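Local coordinates for rubisco operon transcriptional regulator (PDB 5Y2W), which probably acts as a LysR-type repressor coordinating carbon and nitrogen metabolism in cyanobacteria, its regulatory domain binding 2-phosphoglycolate, at residues L15-T20 against L62-E67; D81-V86 against L159-L164; P93-S98 against E172-D177; I111-G116 against G141-I146. All coordinates share one frame; numbering follows the deposited sequence.

From the N terminus, contact 1 comes first: 62-67 returns beside 15-20 after two helices and strand 39-46, closing a loop in the five-stranded sheet before any other contact opens. After one more strand of that sheet, 74-79, the chain enters the three-stranded sheet. Contact 2 joins its strands 81-89 and 157-160, and contact 3 ties the loop 93-98 to strand 173-176 on the other side of 81-89. These two cross, since 93-98 lies inside the loop of contact 2 and 172-177 beyond it. Contact 4, joining 111-116 to the start of helix 143-151, nests within both. Contacts 1, 2 and 4 converge on 2-phosphoglycolate; contact 3 lies away from it.

Contact 1: L15-T20 against L62-E67; sequences LAVITT and LYIVSE. With PGA (2-phosphoglycolic acid), chain B.
The first torsion of I18 sets CG1 between the backbone N and the carbonyl carbon (chi1 53°), and this carries CD1 to 3.5 Å from S66 OG. The same I18 CD1 lies 3.3 Å from C1 of the bound 2-phosphoglycolate. Its second branch, CG2, rests on V65 CA, so one isoleucine serves both the strand and the pocket. T19 and T20 share nearly the same torsion. T19 OG1 donates to the phosphate oxygen O2P at 2.6 Å, and T20 OG1 to the carboxylate oxygen O1, also at 2.6 Å.

Upstream, 15-18 and 62-65 are neighbouring parallel strands of the Rossmann-like sheet of a periplasmic-binding-protein fold, with strand 39-46 on the far side of 15-18. A16 N meets L62 O at 3.0 Å, nearly straight at 171°. I64 N returns to A16 O at 2.9 Å, whereas I18 N reaches I64 O with a more bent angle of 140°. Branched V17 and I64 suit this backbone and pack side by side on one face. On the other, small A16 accommodates the ring of Y63, whose CD2 lies 4.1 Å from A16 CB and whose OH bonds to D60 N. S66 OG has its main partner in N82.

Contact 2: D81-V86 against L159-L164; sequences DNPLVV and LSQHTL. With PGA (2-phosphoglycolic acid), chain B.
H162 turns the edge of its imidazole to D81 O and N82 OD1, both near the ring plane, while W187 stacks on the ring. NE2 of H162 bonds to a lone pair of D81 O at 2.8 Å, and CD2 of H162 lies 3.1 Å from N82 OD1, the amide being turned only 26° from the ring. CG of N82 lies anti to its own N (chi1 -178°), placing the amide between ring and ligand, and a second torsion of 28° turns OD1 to the ring edge and ND2 to the ligand, where ND2 donates to carboxylate O1 at 2.7 Å. Asparagine suits a place that needs acceptor and donor together.

S160 OG also donates to N82 OD1, at a doubtfully short distance, and accepts from H162 N in an ST turn. A leucine in place of H162 would probably leave D81 O without its donor and W187 without its stacking partner.

Q161 N bonds P83 O at 2.9 Å, and the Q161 side chain crosses the proline ring. V85 and L159 form an antiparallel hydrogen-bonded pair, V85 N to L159 O being 2.8 Å; L84 and S160 form the next, non-hydrogen-bonded one. Strand 81-89 lies between 157-160 and 173-176, with V85 against I175 and L159 against helix 143-151.

Contact 3: P93-S98 against E172-D177; sequences PLAGKS and ELTILD
T174 begins the contact, its methyl CG2 lying 4.0 Å from A95 CB. With OG1 anti to the backbone N (chi1 -172°), the methyl branch is the one turned to A95, and a threonine here combines a branched strand-former with an apolar tip. L176 carries more of the packing: its CD2 sits 3.5 Å from A95 CA and 3.6 Å from L94 O, and touches L94 CB as well. Leucine fits because its end can slip under the turn while its backbone stays in the strand.

That turn, L94 to K97, is a type II beta turn closed by K97 N bonding to L94 O at 3.2 Å. G96 takes its third position with a positive phi of 91°, where a side chain would jam against A95 O.

D177 follows, and the contact becomes polar and exposed. Its CB lies 3.6 Å from K97 O and its OD2 3.5 Å from S98 CA, while OD2 accepts from N99 N just beyond. A water ties the two segments, taking a bond from D177 N and donating to L94 O at 2.8 Å and to K97 O.

Strand 173-176 is an outer strand of the three-stranded sheet: T174 pairs with A88 and L176 with V86 on strand 81-89, L173 packs on helix 143-151, and D177 is joined to I100.

Contact 4: I111-G116 against G141-I146; sequences IMREKG and GSNEAI. With PGA (2-phosphoglycolic acid), chain B.
R113 and I146 form the tight, buried part of this contact. The arginine chain, bent at chi2 and chi3, crosses the isoleucine at about a right angle, with R113 CD 3.5 Å from I146 CD1. Beside them, I111 CG2 packs on I146 CG1 at 3.9 Å, so the two isoleucines continue the apolar packing.

The guanidinium is then fixed by polar groups. E114 takes it side-on: NE of R113 donates to E114 OE2 at 2.9 Å and NH1 to E114 OE1 at 2.8 Å, both bonds in the guanidinium plane and on the syn sides of the carboxylate. NH1 of R113 also reaches phosphate oxygen O2P of 2-phosphoglycolate at 2.9 Å, a fairly straight bond of 164°. NH2 of R113 meets N143 OD1 at 2.9 Å in a bent bond (131°), the amide standing nearly perpendicular to the guanidinium; N143 ND2 turns to T19. With a methionine at R113, the phosphate would probably lose a charged donor and the buried carboxylate of E114 its countercharge.

The more open side is at G141, partly exposed where it meets the second subunit, though E114 OE2 still comes within 3.1 Å of G141 CA. A CB there would come close to E114 CB, so glycine suits the place. Next to it, S142 is the N-cap of helix 143-151, its OG accepting from A145 N at 3.1 Å.

R113, positioned by second-shell E114 and N143, forms part of the phosphate side of the effector pocket, along with T19, between two lobes as in the regulatory domains of LysR-type proteins.

Contact 1: L15-T20 against L62-E67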
# COMPACT_ATOMS: atom_id res chain seq x y z
N LEU A 15 -7.18 -3.48 -14.41
CA LEU A 15 -6.30 -2.32 -14.29
C LEU A 15 -5.11 -2.65 -13.44
O LEU A 15 -5.25 -3.20 -12.30
CB LEU A 15 -7.05 -1.16 -13.62
CG LEU A 15 -8.37 -0.80 -14.28
CD1 LEU A 15 -9.17 0.12 -13.39
CD2 LEU A 15 -8.14 -0.18 -15.65
N ALA A 16 -3.94 -2.29 -13.94
CA ALA A 16 -2.79 -2.24 -13.07
C ALA A 16 -2.32 -0.78 -12.95
O ALA A 16 -2.21 -0.06 -13.96
CB ALA A 16 -1.69 -3.19 -13.52
N VAL A 17 -2.11 -0.36 -11.69
CA VAL A 17 -1.72 1.00 -11.39
C VAL A 17 -0.47 1.09 -10.51
O VAL A 17 -0.17 0.21 -9.67
CB VAL A 17 -2.90 1.86 -10.82
CG1 VAL A 17 -4.14 1.72 -11.66
CG2 VAL A 17 -3.20 1.57 -9.35
N ILE A 18 0.27 2.17 -10.69
CA ILE A 18 1.39 2.45 -9.79
C ILE A 18 0.90 2.82 -8.38
O ILE A 18 -0.24 3.23 -8.19
CB ILE A 18 2.31 3.52 -10.36
CG1 ILE A 18 1.48 4.76 -10.74
CG2 ILE A 18 3.11 2.94 -11.52
CD1 ILE A 18 2.31 5.99 -10.86
N THR A 19 1.79 2.72 -7.39
CA THR A 19 1.36 2.74 -6.01
C THR A 19 0.61 4.01 -5.68
O THR A 19 -0.35 3.99 -4.94
CB THR A 19 2.56 2.65 -5.05
OG1 THR A 19 3.49 3.68 -5.41
CG2 THR A 19 3.23 1.29 -5.14
N THR A 20 1.04 5.11 -6.24
CA THR A 20 0.54 6.40 -5.81
C THR A 20 -0.90 6.70 -6.30
O THR A 20 -1.54 7.69 -5.90
CB THR A 20 1.50 7.49 -6.31
OG1 THR A 20 1.73 7.34 -7.74
CG2 THR A 20 2.82 7.32 -5.62
N LEU A 62 -5.38 -2.06 -19.09
CA LEU A 62 -4.76 -0.76 -18.99
C LEU A 62 -3.79 -0.65 -17.81
O LEU A 62 -3.91 -1.34 -16.79
CB LEU A 62 -5.83 0.30 -18.87
CG LEU A 62 -6.73 0.55 -20.09
CD1 LEU A 62 -7.86 1.50 -19.66
CD2 LEU A 62 -5.98 1.11 -21.31
N TYR A 63 -2.83 0.25 -17.99
CA TYR A 63 -1.78 0.48 -17.04
C TYR A 63 -1.74 1.97 -16.77
O TYR A 63 -1.83 2.81 -17.68
CB TYR A 63 -0.47 -0.00 -17.63
CG TYR A 63 -0.48 -1.47 -18.06
CD1 TYR A 63 -0.88 -1.85 -19.36
CD2 TYR A 63 -0.09 -2.48 -17.18
CE1 TYR A 63 -0.92 -3.18 -19.73
CE2 TYR A 63 -0.10 -3.80 -17.56
CZ TYR A 63 -0.53 -4.15 -18.83
OH TYR A 63 -0.52 -5.45 -19.22
N ILE A 64 -1.59 2.31 -15.49
CA ILE A 64 -1.29 3.67 -15.10
C ILE A 64 0.13 3.78 -14.54
O ILE A 64 0.55 3.10 -13.55
CB ILE A 64 -2.34 4.14 -14.13
CG1 ILE A 64 -3.68 4.03 -14.86
CG2 ILE A 64 -2.01 5.55 -13.61
CD1 ILE A 64 -4.78 4.95 -14.38
N VAL A 65 0.88 4.61 -15.24
CA VAL A 65 2.30 4.79 -15.00
C VAL A 65 2.62 6.29 -15.09
O VAL A 65 1.86 7.05 -15.67
CB VAL A 65 3.10 4.03 -16.03
CG1 VAL A 65 2.73 2.56 -15.96
CG2 VAL A 65 2.89 4.61 -17.44
N SER A 66 3.71 6.69 -14.43
CA SER A 66 4.32 8.02 -14.63
C SER A 66 5.51 8.06 -15.62
O SER A 66 5.75 9.06 -16.27
CB SER A 66 4.83 8.54 -13.28
OG SER A 66 3.73 8.74 -12.45
N GLU A 67 6.29 7.01 -15.63
CA GLU A 67 7.44 6.85 -16.49
C GLU A 67 7.19 5.58 -17.32
O GLU A 67 7.19 4.48 -16.81
CB GLU A 67 8.75 6.75 -15.69
CG GLU A 67 9.96 6.81 -16.61
CD GLU A 67 11.30 6.51 -15.96
OE1 GLU A 67 11.39 6.13 -14.76
OE2 GLU A 67 12.29 6.68 -16.70
P PGA B . 6.43 3.83 -7.88
O1P PGA B . 5.60 4.89 -8.77
O2P PGA B . 5.41 3.06 -7.10
O3P PGA B . 7.37 4.72 -7.04
O4P PGA B . 7.01 2.90 -8.87
C2 PGA B . 4.64 5.83 -8.32
C1 PGA B . 4.80 7.19 -8.99
O1 PGA B . 4.01 8.13 -8.67
O2 PGA B . 5.71 7.32 -9.83

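Contact 2: D81-V86 against L159-L164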
# COMPACT_ATOMS: atom_id res chain seq x y z
N ASP A 81 -1.42 15.39 -13.44
CA ASP A 81 -0.07 15.62 -12.97
C ASP A 81 0.20 14.77 -11.74
O ASP A 81 -0.70 14.47 -10.97
CB ASP A 81 0.09 17.07 -12.54
CG ASP A 81 0.03 18.02 -13.71
OD1 ASP A 81 0.04 17.53 -14.86
OD2 ASP A 81 -0.00 19.25 -13.49
N ASN A 82 1.47 14.41 -11.59
CA ASN A 82 1.90 13.63 -10.47
C ASN A 82 3.16 14.26 -9.88
O ASN A 82 4.27 13.73 -9.99
CB ASN A 82 2.18 12.22 -10.95
CG ASN A 82 2.60 11.31 -9.81
OD1 ASN A 82 2.22 11.51 -8.62
ND2 ASN A 82 3.41 10.33 -10.14
N PRO A 83 3.00 15.41 -9.26
CA PRO A 83 4.19 16.04 -8.72
C PRO A 83 4.74 15.29 -7.48
O PRO A 83 3.97 14.96 -6.56
CB PRO A 83 3.70 17.41 -8.31
CG PRO A 83 2.29 17.22 -7.96
CD PRO A 83 1.77 16.06 -8.80
N LEU A 84 6.04 15.00 -7.51
CA LEU A 84 6.76 14.41 -6.39
C LEU A 84 7.38 15.50 -5.51
O LEU A 84 8.06 16.41 -6.00
CB LEU A 84 7.89 13.55 -6.91
CG LEU A 84 7.56 12.46 -7.93
CD1 LEU A 84 8.78 11.56 -8.10
CD2 LEU A 84 6.36 11.60 -7.56
N VAL A 85 7.13 15.45 -4.22
CA VAL A 85 7.57 16.54 -3.36
C VAL A 85 8.37 16.01 -2.18
O VAL A 85 8.25 14.84 -1.80
CB VAL A 85 6.37 17.37 -2.84
CG1 VAL A 85 5.68 18.14 -3.96
CG2 VAL A 85 5.34 16.49 -2.12
N VAL A 86 9.14 16.93 -1.58
CA VAL A 86 9.86 16.65 -0.35
C VAL A 86 8.95 16.75 0.89
O VAL A 86 8.36 17.78 1.17
CB VAL A 86 11.10 17.56 -0.20
CG1 VAL A 86 11.84 17.24 1.08
CG2 VAL A 86 12.05 17.35 -1.39
N LEU A 159 7.92 11.82 -2.10
CA LEU A 159 6.84 10.96 -2.50
C LEU A 159 5.92 11.78 -3.42
O LEU A 159 5.94 13.01 -3.39
CB LEU A 159 6.01 10.55 -1.26
CG LEU A 159 6.59 9.70 -0.12
CD1 LEU A 159 5.59 9.55 1.03
CD2 LEU A 159 6.97 8.38 -0.69
N SER A 160 5.06 11.09 -4.15
CA SER A 160 3.94 11.73 -4.85
C SER A 160 3.10 12.49 -3.89
O SER A 160 2.69 11.96 -2.85
CB SER A 160 3.03 10.69 -5.52
OG SER A 160 1.97 11.37 -6.14
N GLN A 161 2.79 13.70 -4.27
CA GLN A 161 1.83 14.51 -3.56
C GLN A 161 0.47 13.86 -3.42
O GLN A 161 -0.25 14.19 -2.50
CB GLN A 161 1.63 15.81 -4.30
CG GLN A 161 1.09 16.92 -3.43
CD GLN A 161 1.55 18.26 -3.92
OE1 GLN A 161 1.91 18.41 -5.07
NE2 GLN A 161 1.52 19.25 -3.06
N HIS A 162 0.12 12.93 -4.32
CA HIS A 162 -1.16 12.21 -4.19
C HIS A 162 -1.19 11.36 -2.93
O HIS A 162 -2.26 10.98 -2.51
CB HIS A 162 -1.42 11.30 -5.39
CG HIS A 162 -1.55 12.05 -6.68
ND1 HIS A 162 -2.63 12.87 -6.94
CD2 HIS A 162 -0.74 12.15 -7.76
CE1 HIS A 162 -2.47 13.45 -8.12
NE2 HIS A 162 -1.33 13.03 -8.64
N THR A 163 -0.02 11.04 -2.34
CA THR A 163 -0.03 10.19 -1.12
C THR A 163 -0.48 10.98 0.11
O THR A 163 -0.88 10.40 1.12
CB THR A 163 1.35 9.58 -0.80
OG1 THR A 163 2.26 10.63 -0.52
CG2 THR A 163 1.90 8.70 -1.95
N LEU A 164 -0.38 12.31 0.03
CA LEU A 164 -0.80 13.21 1.11
C LEU A 164 -2.30 13.56 1.15
O LEU A 164 -2.71 14.37 1.96
CB LEU A 164 -0.02 14.52 1.01
CG LEU A 164 1.52 14.41 1.07
CD1 LEU A 164 2.12 15.77 0.72
CD2 LEU A 164 1.98 13.88 2.44
P PGA B . 6.43 3.83 -7.88
O1P PGA B . 5.60 4.89 -8.77
O2P PGA B . 5.41 3.06 -7.10
O3P PGA B . 7.37 4.72 -7.04
O4P PGA B . 7.01 2.90 -8.87
C2 PGA B . 4.64 5.83 -8.32
C1 PGA B . 4.80 7.19 -8.99
O1 PGA B . 4.01 8.13 -8.67
O2 PGA B . 5.71 7.32 -9.83

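Contact 3: P93-S98 against E172-D177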
# COMPACT_ATOMS: atom_id res chain seq x y z
N PRO A 93 13.69 21.54 10.99
CA PRO A 93 14.21 22.94 11.02
C PRO A 93 13.94 23.79 9.79
O PRO A 93 13.95 25.03 9.87
CB PRO A 93 15.74 22.74 11.18
CG PRO A 93 15.87 21.40 11.82
CD PRO A 93 14.75 20.55 11.32
N LEU A 94 13.73 23.12 8.66
CA LEU A 94 13.40 23.79 7.41
C LEU A 94 11.94 23.79 7.12
O LEU A 94 11.49 24.35 6.11
CB LEU A 94 14.12 23.18 6.25
CG LEU A 94 15.62 23.10 6.39
CD1 LEU A 94 16.12 22.30 5.20
CD2 LEU A 94 16.24 24.49 6.49
N ALA A 95 11.15 23.23 8.03
CA ALA A 95 9.74 23.26 7.81
C ALA A 95 9.34 24.70 7.83
O ALA A 95 9.74 25.46 8.73
CB ALA A 95 9.01 22.51 8.90
N GLY A 96 8.57 25.09 6.83
CA GLY A 96 7.95 26.40 6.79
C GLY A 96 8.77 27.46 6.11
O GLY A 96 8.30 28.58 5.92
N LYS A 97 9.99 27.11 5.72
CA LYS A 97 10.90 28.01 5.06
C LYS A 97 10.65 27.94 3.55
O LYS A 97 10.19 26.91 3.04
CB LYS A 97 12.35 27.59 5.36
CG LYS A 97 12.67 27.30 6.82
CD LYS A 97 12.57 28.54 7.68
CE LYS A 97 12.84 28.22 9.14
NZ LYS A 97 12.74 29.46 9.94
N SER A 98 11.03 29.00 2.83
CA SER A 98 10.80 29.13 1.39
C SER A 98 12.12 29.14 0.68
O SER A 98 13.11 29.49 1.28
CB SER A 98 10.10 30.44 1.05
OG SER A 98 9.00 30.65 1.89
N GLU A 172 1.27 15.41 10.91
CA GLU A 172 2.62 15.73 11.30
C GLU A 172 3.50 16.08 10.09
O GLU A 172 4.60 16.59 10.26
CB GLU A 172 3.18 14.48 12.00
CG GLU A 172 2.60 14.25 13.39
CD GLU A 172 3.19 15.24 14.37
OE1 GLU A 172 4.05 14.81 15.10
OE2 GLU A 172 2.88 16.44 14.36
N LEU A 173 2.99 15.80 8.89
CA LEU A 173 3.77 15.86 7.67
C LEU A 173 3.66 17.21 7.04
O LEU A 173 2.68 17.85 7.14
CB LEU A 173 3.26 14.83 6.67
CG LEU A 173 3.22 13.44 7.21
CD1 LEU A 173 2.82 12.57 6.03
CD2 LEU A 173 4.58 13.07 7.79
N THR A 174 4.70 17.60 6.34
CA THR A 174 4.75 18.91 5.75
C THR A 174 5.60 18.80 4.50
O THR A 174 6.51 17.96 4.42
CB THR A 174 5.38 19.91 6.77
OG1 THR A 174 5.26 21.22 6.27
CG2 THR A 174 6.87 19.67 6.97
N ILE A 175 5.31 19.65 3.52
CA ILE A 175 6.11 19.75 2.30
C ILE A 175 7.20 20.78 2.51
O ILE A 175 6.90 21.93 2.87
CB ILE A 175 5.26 20.12 1.09
CG1 ILE A 175 4.36 18.94 0.74
CG2 ILE A 175 6.13 20.42 -0.11
CD1 ILE A 175 3.14 19.30 -0.07
N LEU A 176 8.46 20.37 2.33
CA LEU A 176 9.55 21.32 2.32
C LEU A 176 9.71 21.94 0.91
O LEU A 176 9.79 21.23 -0.12
CB LEU A 176 10.83 20.64 2.72
CG LEU A 176 10.87 20.01 4.13
CD1 LEU A 176 12.26 19.44 4.36
CD2 LEU A 176 10.52 21.02 5.21
N ASP A 177 9.77 23.27 0.88
CA ASP A 177 9.83 24.06 -0.39
C ASP A 177 11.23 24.12 -0.91
O ASP A 177 11.87 25.16 -0.87
CB ASP A 177 9.28 25.49 -0.17
CG ASP A 177 9.25 26.33 -1.47
OD1 ASP A 177 9.10 25.77 -2.59
OD2 ASP A 177 9.40 27.57 -1.37
O HOH W 1 9.87 24.51 3.78

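Contact 4: I111-G116 against G141-I146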
# COMPACT_ATOMS: atom_id res chain seq x y z
N ILE A 111 14.68 8.62 3.64
CA ILE A 111 14.14 7.29 3.53
C ILE A 111 13.86 7.02 2.10
O ILE A 111 13.17 7.81 1.45
CB ILE A 111 12.84 7.19 4.34
CG1 ILE A 111 13.08 7.59 5.81
CG2 ILE A 111 12.27 5.77 4.23
CD1 ILE A 111 11.92 8.29 6.47
N MET A 112 14.30 5.89 1.60
CA MET A 112 14.08 5.57 0.20
C MET A 112 13.00 4.50 0.03
O MET A 112 12.77 3.69 0.91
CB MET A 112 15.35 5.03 -0.42
CG MET A 112 16.43 6.04 -0.73
SD MET A 112 16.20 6.92 -2.30
CE MET A 112 17.59 8.06 -2.40
N ARG A 113 12.31 4.52 -1.09
CA ARG A 113 11.45 3.45 -1.54
C ARG A 113 12.32 2.25 -1.95
O ARG A 113 13.55 2.39 -2.11
CB ARG A 113 10.63 3.93 -2.77
CG ARG A 113 9.46 4.84 -2.46
CD ARG A 113 8.26 4.11 -1.94
NE ARG A 113 7.88 3.08 -2.91
CZ ARG A 113 7.14 3.26 -4.00
NH1 ARG A 113 7.00 2.23 -4.86
NH2 ARG A 113 6.55 4.44 -4.23
N GLU A 114 11.68 1.09 -2.13
CA GLU A 114 12.33 -0.15 -2.67
C GLU A 114 12.87 0.08 -4.07
O GLU A 114 12.35 0.94 -4.81
CB GLU A 114 11.34 -1.30 -2.69
CG GLU A 114 10.28 -1.32 -3.82
CD GLU A 114 9.18 -0.25 -3.68
OE1 GLU A 114 8.35 -0.16 -4.63
OE2 GLU A 114 9.15 0.52 -2.67
N LYS A 115 13.96 -0.63 -4.39
CA LYS A 115 14.48 -0.79 -5.74
C LYS A 115 13.35 -1.27 -6.64
O LYS A 115 12.61 -2.17 -6.26
CB LYS A 115 15.63 -1.81 -5.79
CG LYS A 115 16.93 -1.35 -5.13
CD LYS A 115 18.10 -2.32 -5.34
CE LYS A 115 19.35 -1.87 -4.58
NZ LYS A 115 19.12 -1.60 -3.11
N GLY A 116 13.23 -0.66 -7.81
CA GLY A 116 12.08 -0.87 -8.69
C GLY A 116 11.03 0.23 -8.60
O GLY A 116 10.13 0.32 -9.45
N GLY A 141 9.56 -0.28 1.39
CA GLY A 141 8.76 -0.60 0.22
C GLY A 141 7.26 -0.24 0.21
O GLY A 141 6.42 -1.05 -0.20
N SER A 142 6.91 0.98 0.58
CA SER A 142 5.52 1.40 0.56
C SER A 142 5.52 2.86 0.85
O SER A 142 6.26 3.31 1.74
CB SER A 142 4.77 0.68 1.67
OG SER A 142 3.67 1.41 2.15
N ASN A 143 4.74 3.63 0.11
CA ASN A 143 4.52 5.04 0.46
C ASN A 143 3.97 5.25 1.86
O ASN A 143 4.30 6.24 2.52
CB ASN A 143 3.63 5.74 -0.57
CG ASN A 143 4.20 5.66 -1.98
OD1 ASN A 143 5.28 6.19 -2.29
ND2 ASN A 143 3.48 4.97 -2.85
N GLU A 144 3.12 4.35 2.33
CA GLU A 144 2.47 4.58 3.61
C GLU A 144 3.54 4.34 4.66
O GLU A 144 3.64 5.06 5.59
CB GLU A 144 1.31 3.62 3.87
CG GLU A 144 0.60 3.15 2.62
CD GLU A 144 -0.15 4.30 2.03
OE1 GLU A 144 -0.81 4.94 2.89
OE2 GLU A 144 -0.04 4.60 0.78
N ALA A 145 4.36 3.31 4.47
CA ALA A 145 5.46 3.00 5.41
C ALA A 145 6.36 4.20 5.57
O ALA A 145 6.71 4.53 6.68
CB ALA A 145 6.26 1.82 4.90
N ILE A 146 6.68 4.87 4.44
CA ILE A 146 7.50 6.01 4.47
C ILE A 146 6.84 7.17 5.18
O ILE A 146 7.49 7.84 5.98
CB ILE A 146 7.96 6.45 3.07
CG1 ILE A 146 8.86 5.41 2.47
CG2 ILE A 146 8.71 7.76 3.19
CD1 ILE A 146 9.31 5.68 1.05
P PGA B . 6.43 3.83 -7.88
O1P PGA B . 5.60 4.89 -8.77
O2P PGA B . 5.41 3.06 -7.10
O3P PGA B . 7.37 4.72 -7.04
O4P PGA B . 7.01 2.90 -8.87
C2 PGA B . 4.64 5.83 -8.32
C1 PGA B . 4.80 7.19 -8.99
O1 PGA B . 4.01 8.13 -8.67
O2 PGA B . 5.71 7.32 -9.83